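Local coordinates for protein autolysin E (Staphylococcus aureus, PDB 4PI8) that probably hydrolyses glycosidic bonds in the NAG-NAM glycan strands of peptidoglycan, acting as a cell-wall autolysin of the lysozyme clan, at residues L74-F87 and L101-K113. The protein carries 1 engineered substitution. Numbering follows the deposited sequence.
Sequences LKGKGILENRGKVF and LVSHALVATGNGK. Engineered in segment 101-113: A108 (natural residue Glu).
One face of the F87 ring takes the CG2 methyl of V102, a CH-pi contact with CG2 4.0 Å from the ring centroid and offset toward the rim. A105 CB meets the ring edge at CZ, in plane. L101 CD2 comes up obliquely to CD1. V102 is forked between two partners: its CG1 is anti to the backbone N (chi1 164°) and meets L74 CD2 at 3.8 Å, which leaves CG2 for the ring. L80 CD1 reaches A105 CB, L106 CD2 and T109 OG1. These contacts set helix 84-94 and the loop before it against helix 98-108 of the lysozyme-like domain. A108, an engineered replacement of the natural Glu, precedes T109. T109 itself forms an ST motif: OG1 accepts from G112 N and donates to A105 O at 2.7 Å. The loop that follows packs against 76-80. I79 N donates to G112 O at 3.0 Å (159° at the hydrogen), and G112 CA lies 3.2 Å from K77 O in a CA-H...O contact. K77 crosses L106 at about a right angle, then runs alongside N111. Water 1 accepts from K77 NZ and donates weakly to N111 OD1.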
loop_
_atom_site.group_PDB
_atom_site.type_symbol
_atom_site.label_atom_id
_atom_site.label_comp_id
_atom_site.label_asym_id
_atom_site.label_seq_id
_atom_site.Cartn_x
_atom_site.Cartn_y
_atom_site.Cartn_z
ATOM N N LEU A 74 -2.212 16.897 -0.022
ATOM C CA LEU A 74 -0.833 16.821 0.250
ATOM C C LEU A 74 -0.254 18.018 1.021
ATOM O O LEU A 74 0.910 18.009 1.339
ATOM C CB LEU A 74 -0.051 16.615 -1.045
ATOM C CG LEU A 74 -0.352 15.289 -1.746
ATOM C CD1 LEU A 74 0.328 15.278 -3.088
ATOM C CD2 LEU A 74 0.076 14.121 -0.888
ATOM N N LYS A 75 -1.055 19.039 1.223
ATOM C CA LYS A 75 -0.606 20.232 1.991
ATOM C C LYS A 75 -0.192 19.807 3.402
ATOM O O LYS A 75 -0.890 19.051 4.100
ATOM C CB LYS A 75 -1.677 21.313 2.042
ATOM C CG LYS A 75 -1.128 22.698 2.367
ATOM C CD LYS A 75 -0.294 23.251 1.210
ATOM C CE LYS A 75 0.339 24.591 1.501
ATOM N NZ LYS A 75 0.903 25.078 0.210
ATOM N N GLY A 76 0.996 20.237 3.810
ATOM C CA GLY A 76 1.550 19.871 5.073
ATOM C C GLY A 76 2.009 18.452 5.180
ATOM O O GLY A 76 2.276 17.917 6.297
ATOM N N LYS A 77 2.255 17.767 4.049
ATOM C CA LYS A 77 2.737 16.393 4.050
ATOM C C LYS A 77 4.189 16.242 3.614
ATOM O O LYS A 77 4.575 15.337 2.859
ATOM C CB LYS A 77 1.795 15.508 3.164
ATOM C CG LYS A 77 0.354 15.599 3.559
ATOM C CD LYS A 77 0.078 15.206 5.039
ATOM C CE LYS A 77 -1.420 15.245 5.223
ATOM N NZ LYS A 77 -1.795 14.934 6.645
ATOM N N GLY A 78 5.056 17.129 4.140
ATOM C CA GLY A 78 6.447 16.900 4.006
ATOM C C GLY A 78 6.970 16.832 2.586
ATOM O O GLY A 78 6.647 17.702 1.764
ATOM N N ILE A 79 7.748 15.827 2.314
ATOM C CA ILE A 79 8.306 15.598 0.992
ATOM C C ILE A 79 7.236 15.377 -0.082
ATOM O O ILE A 79 7.520 15.518 -1.250
ATOM C CB ILE A 79 9.330 14.470 1.017
ATOM C CG1 ILE A 79 10.218 14.479 -0.198
ATOM C CG2 ILE A 79 8.688 13.081 1.210
ATOM C CD1 ILE A 79 11.472 13.660 -0.018
ATOM N N LEU A 80 6.021 15.041 0.318
ATOM C CA LEU A 80 4.941 14.818 -0.650
ATOM C C LEU A 80 4.185 16.082 -1.010
ATOM O O LEU A 80 3.432 16.110 -1.997
ATOM C CB LEU A 80 3.983 13.714 -0.127
ATOM C CG LEU A 80 4.643 12.401 0.146
ATOM C CD1 LEU A 80 3.583 11.444 0.771
ATOM C CD2 LEU A 80 5.394 11.805 -1.009
ATOM N N GLU A 81 4.320 17.149 -0.229
ATOM C CA GLU A 81 3.632 18.375 -0.471
ATOM C C GLU A 81 3.940 18.910 -1.864
ATOM O O GLU A 81 5.091 18.892 -2.330
ATOM C CB GLU A 81 4.003 19.418 0.598
ATOM C CG GLU A 81 3.307 20.761 0.434
ATOM C CD GLU A 81 3.648 21.702 1.576
ATOM O OE1 GLU A 81 4.759 22.230 1.577
ATOM O OE2 GLU A 81 2.856 21.797 2.515
ATOM N N ASN A 82 2.889 19.367 -2.556
ATOM C CA ASN A 82 2.992 19.979 -3.844
ATOM C C ASN A 82 3.508 19.019 -4.894
ATOM O O ASN A 82 4.075 19.436 -5.904
ATOM C CB ASN A 82 3.784 21.331 -3.780
ATOM C CG ASN A 82 2.896 22.500 -3.342
ATOM O OD1 ASN A 82 3.346 23.434 -2.665
ATOM N ND2 ASN A 82 1.606 22.387 -3.610
ATOM N N ARG A 83 3.279 17.705 -4.726
ATOM C CA ARG A 83 3.619 16.703 -5.752
ATOM C C ARG A 83 2.336 16.075 -6.374
ATOM O O ARG A 83 2.409 15.021 -7.041
ATOM C CB ARG A 83 4.543 15.592 -5.260
ATOM C CG ARG A 83 5.859 16.268 -4.765
ATOM C CD ARG A 83 6.946 15.253 -4.537
ATOM N NE ARG A 83 8.127 15.886 -3.951
ATOM C CZ ARG A 83 9.106 16.418 -4.659
ATOM N NH1 ARG A 83 9.095 16.405 -5.957
ATOM N NH2 ARG A 83 10.076 17.069 -4.014
ATOM N N GLY A 84 1.223 16.798 -6.263
ATOM C CA GLY A 84 -0.038 16.272 -6.808
ATOM C C GLY A 84 -0.011 16.054 -8.315
ATOM O O GLY A 84 -0.626 15.102 -8.792
ATOM N N LYS A 85 0.706 16.892 -9.076
ATOM C CA LYS A 85 0.819 16.683 -10.516
ATOM C C LYS A 85 1.305 15.301 -10.837
ATOM O O LYS A 85 0.848 14.648 -11.781
ATOM C CB LYS A 85 1.801 17.729 -11.124
ATOM C CG LYS A 85 2.442 17.488 -12.495
ATOM C CD LYS A 85 3.847 18.023 -12.755
ATOM C CE LYS A 85 4.133 18.099 -14.253
ATOM N NZ LYS A 85 4.680 19.400 -14.713
ATOM N N VAL A 86 2.308 14.839 -10.072
ATOM C CA VAL A 86 2.941 13.578 -10.361
ATOM C C VAL A 86 2.099 12.358 -9.900
ATOM O O VAL A 86 2.033 11.335 -10.549
ATOM C CB VAL A 86 4.350 13.580 -9.781
ATOM C CG1 VAL A 86 4.991 12.279 -10.007
ATOM C CG2 VAL A 86 5.170 14.694 -10.468
ATOM N N PHE A 87 1.447 12.520 -8.748
ATOM C CA PHE A 87 0.470 11.499 -8.351
ATOM C C PHE A 87 -0.598 11.274 -9.436
ATOM O O PHE A 87 -1.018 10.157 -9.700
ATOM C CB PHE A 87 -0.188 11.855 -7.021
ATOM C CG PHE A 87 0.628 11.470 -5.803
ATOM C CD1 PHE A 87 0.568 10.196 -5.311
ATOM C CD2 PHE A 87 1.524 12.338 -5.192
ATOM C CE1 PHE A 87 1.244 9.784 -4.165
ATOM C CE2 PHE A 87 2.226 11.916 -4.083
ATOM C CZ PHE A 87 2.107 10.641 -3.553
ATOM N N LEU A 101 -3.484 6.012 -3.834
ATOM C CA LEU A 101 -2.051 6.160 -3.975
ATOM C C LEU A 101 -1.499 7.163 -2.952
ATOM O O LEU A 101 -0.472 6.899 -2.282
ATOM C CB LEU A 101 -1.678 6.594 -5.385
ATOM C CG LEU A 101 -0.272 6.350 -5.848
ATOM C CD1 LEU A 101 0.125 4.882 -5.834
ATOM C CD2 LEU A 101 -0.143 6.965 -7.230
ATOM N N VAL A 102 -2.163 8.292 -2.806
ATOM C CA VAL A 102 -1.787 9.298 -1.835
ATOM C C VAL A 102 -1.860 8.697 -0.465
ATOM O O VAL A 102 -0.970 8.902 0.380
ATOM C CB VAL A 102 -2.681 10.553 -1.952
ATOM C CG1 VAL A 102 -2.544 11.422 -0.710
ATOM C CG2 VAL A 102 -2.320 11.326 -3.259
ATOM N N SER A 103 -3.005 8.041 -0.132
ATOM C CA SER A 103 -3.185 7.490 1.199
ATOM C C SER A 103 -2.133 6.475 1.562
ATOM O O SER A 103 -1.609 6.458 2.691
ATOM C CB SER A 103 -4.619 6.918 1.376
ATOM O OG SER A 103 -5.616 7.909 1.108
ATOM N N HIS A 104 -1.804 5.584 0.651
ATOM C CA HIS A 104 -0.748 4.608 0.836
ATOM C C HIS A 104 0.559 5.330 1.109
ATOM O O HIS A 104 1.271 4.981 2.076
ATOM C CB HIS A 104 -0.716 3.682 -0.365
ATOM C CG HIS A 104 0.213 2.519 -0.235
ATOM N ND1 HIS A 104 0.219 1.494 -1.134
ATOM C CD2 HIS A 104 1.189 2.255 0.676
ATOM C CE1 HIS A 104 1.127 0.619 -0.779
ATOM N NE2 HIS A 104 1.733 1.051 0.309
ATOM N N ALA A 105 0.931 6.292 0.275
ATOM C CA ALA A 105 2.202 7.014 0.482
ATOM C C ALA A 105 2.205 7.669 1.810
ATOM O O ALA A 105 3.303 7.675 2.467
ATOM C CB ALA A 105 2.412 8.026 -0.626
ATOM N N LEU A 106 1.114 8.250 2.268
ATOM C CA LEU A 106 1.096 8.928 3.573
ATOM C C LEU A 106 1.322 7.929 4.699
ATOM O O LEU A 106 2.088 8.213 5.638
ATOM C CB LEU A 106 -0.193 9.671 3.770
ATOM C CG LEU A 106 -0.405 10.877 2.864
ATOM C CD1 LEU A 106 -1.819 11.453 2.970
ATOM C CD2 LEU A 106 0.662 11.964 3.154
ATOM N N VAL A 107 0.687 6.773 4.668
ATOM C CA VAL A 107 0.952 5.718 5.681
ATOM C C VAL A 107 2.386 5.282 5.627
ATOM O O VAL A 107 3.070 5.177 6.712
ATOM C CB VAL A 107 -0.058 4.558 5.469
ATOM C CG1 VAL A 107 0.320 3.264 6.256
ATOM C CG2 VAL A 107 -1.459 5.064 5.799
ATOM N N ALA A 108 2.930 5.012 4.477
ATOM C CA ALA A 108 4.269 4.466 4.329
ATOM C C ALA A 108 5.388 5.472 4.661
ATOM O O ALA A 108 6.512 5.022 4.889
ATOM C CB ALA A 108 4.485 3.949 2.961
ATOM N N THR A 109 5.119 6.753 4.621
ATOM C CA THR A 109 6.154 7.767 4.808
ATOM C C THR A 109 5.953 8.579 6.071
ATOM O O THR A 109 6.584 9.633 6.257
ATOM C CB THR A 109 6.183 8.748 3.608
ATOM O OG1 THR A 109 4.970 9.484 3.496
ATOM C CG2 THR A 109 6.539 8.023 2.345
ATOM N N GLY A 110 4.964 8.223 6.905
ATOM C CA GLY A 110 4.727 9.037 8.069
ATOM C C GLY A 110 4.246 10.394 7.723
ATOM O O GLY A 110 4.783 11.417 8.144
ATOM N N ASN A 111 3.213 10.478 6.908
ATOM C CA ASN A 111 2.651 11.746 6.434
ATOM C C ASN A 111 3.671 12.595 5.705
ATOM O O ASN A 111 3.636 13.808 5.752
ATOM C CB ASN A 111 1.973 12.528 7.545
ATOM C CG ASN A 111 0.544 12.108 7.737
ATOM O OD1 ASN A 111 -0.136 11.666 6.809
ATOM N ND2 ASN A 111 0.090 12.156 8.991
ATOM N N GLY A 112 4.538 11.942 4.999
ATOM C CA GLY A 112 5.610 12.586 4.229
ATOM C C GLY A 112 6.751 13.137 5.027
ATOM O O GLY A 112 7.695 13.707 4.468
ATOM N N LYS A 113 6.765 12.851 6.330
ATOM C CA LYS A 113 7.655 13.565 7.248
ATOM C C LYS A 113 8.669 12.688 7.884
ATOM O O LYS A 113 9.528 13.237 8.643
ATOM C CB LYS A 113 6.867 14.309 8.258
ATOM C CG LYS A 113 6.123 15.492 7.717
ATOM C CD LYS A 113 5.334 16.141 8.798
ATOM C CE LYS A 113 4.285 17.072 8.279
ATOM N NZ LYS A 113 2.985 16.673 8.905
HETATM O O HOH W 1 -3.436 12.437 6.364
HETATM O O HOH W 2 0.138 15.318 8.857
#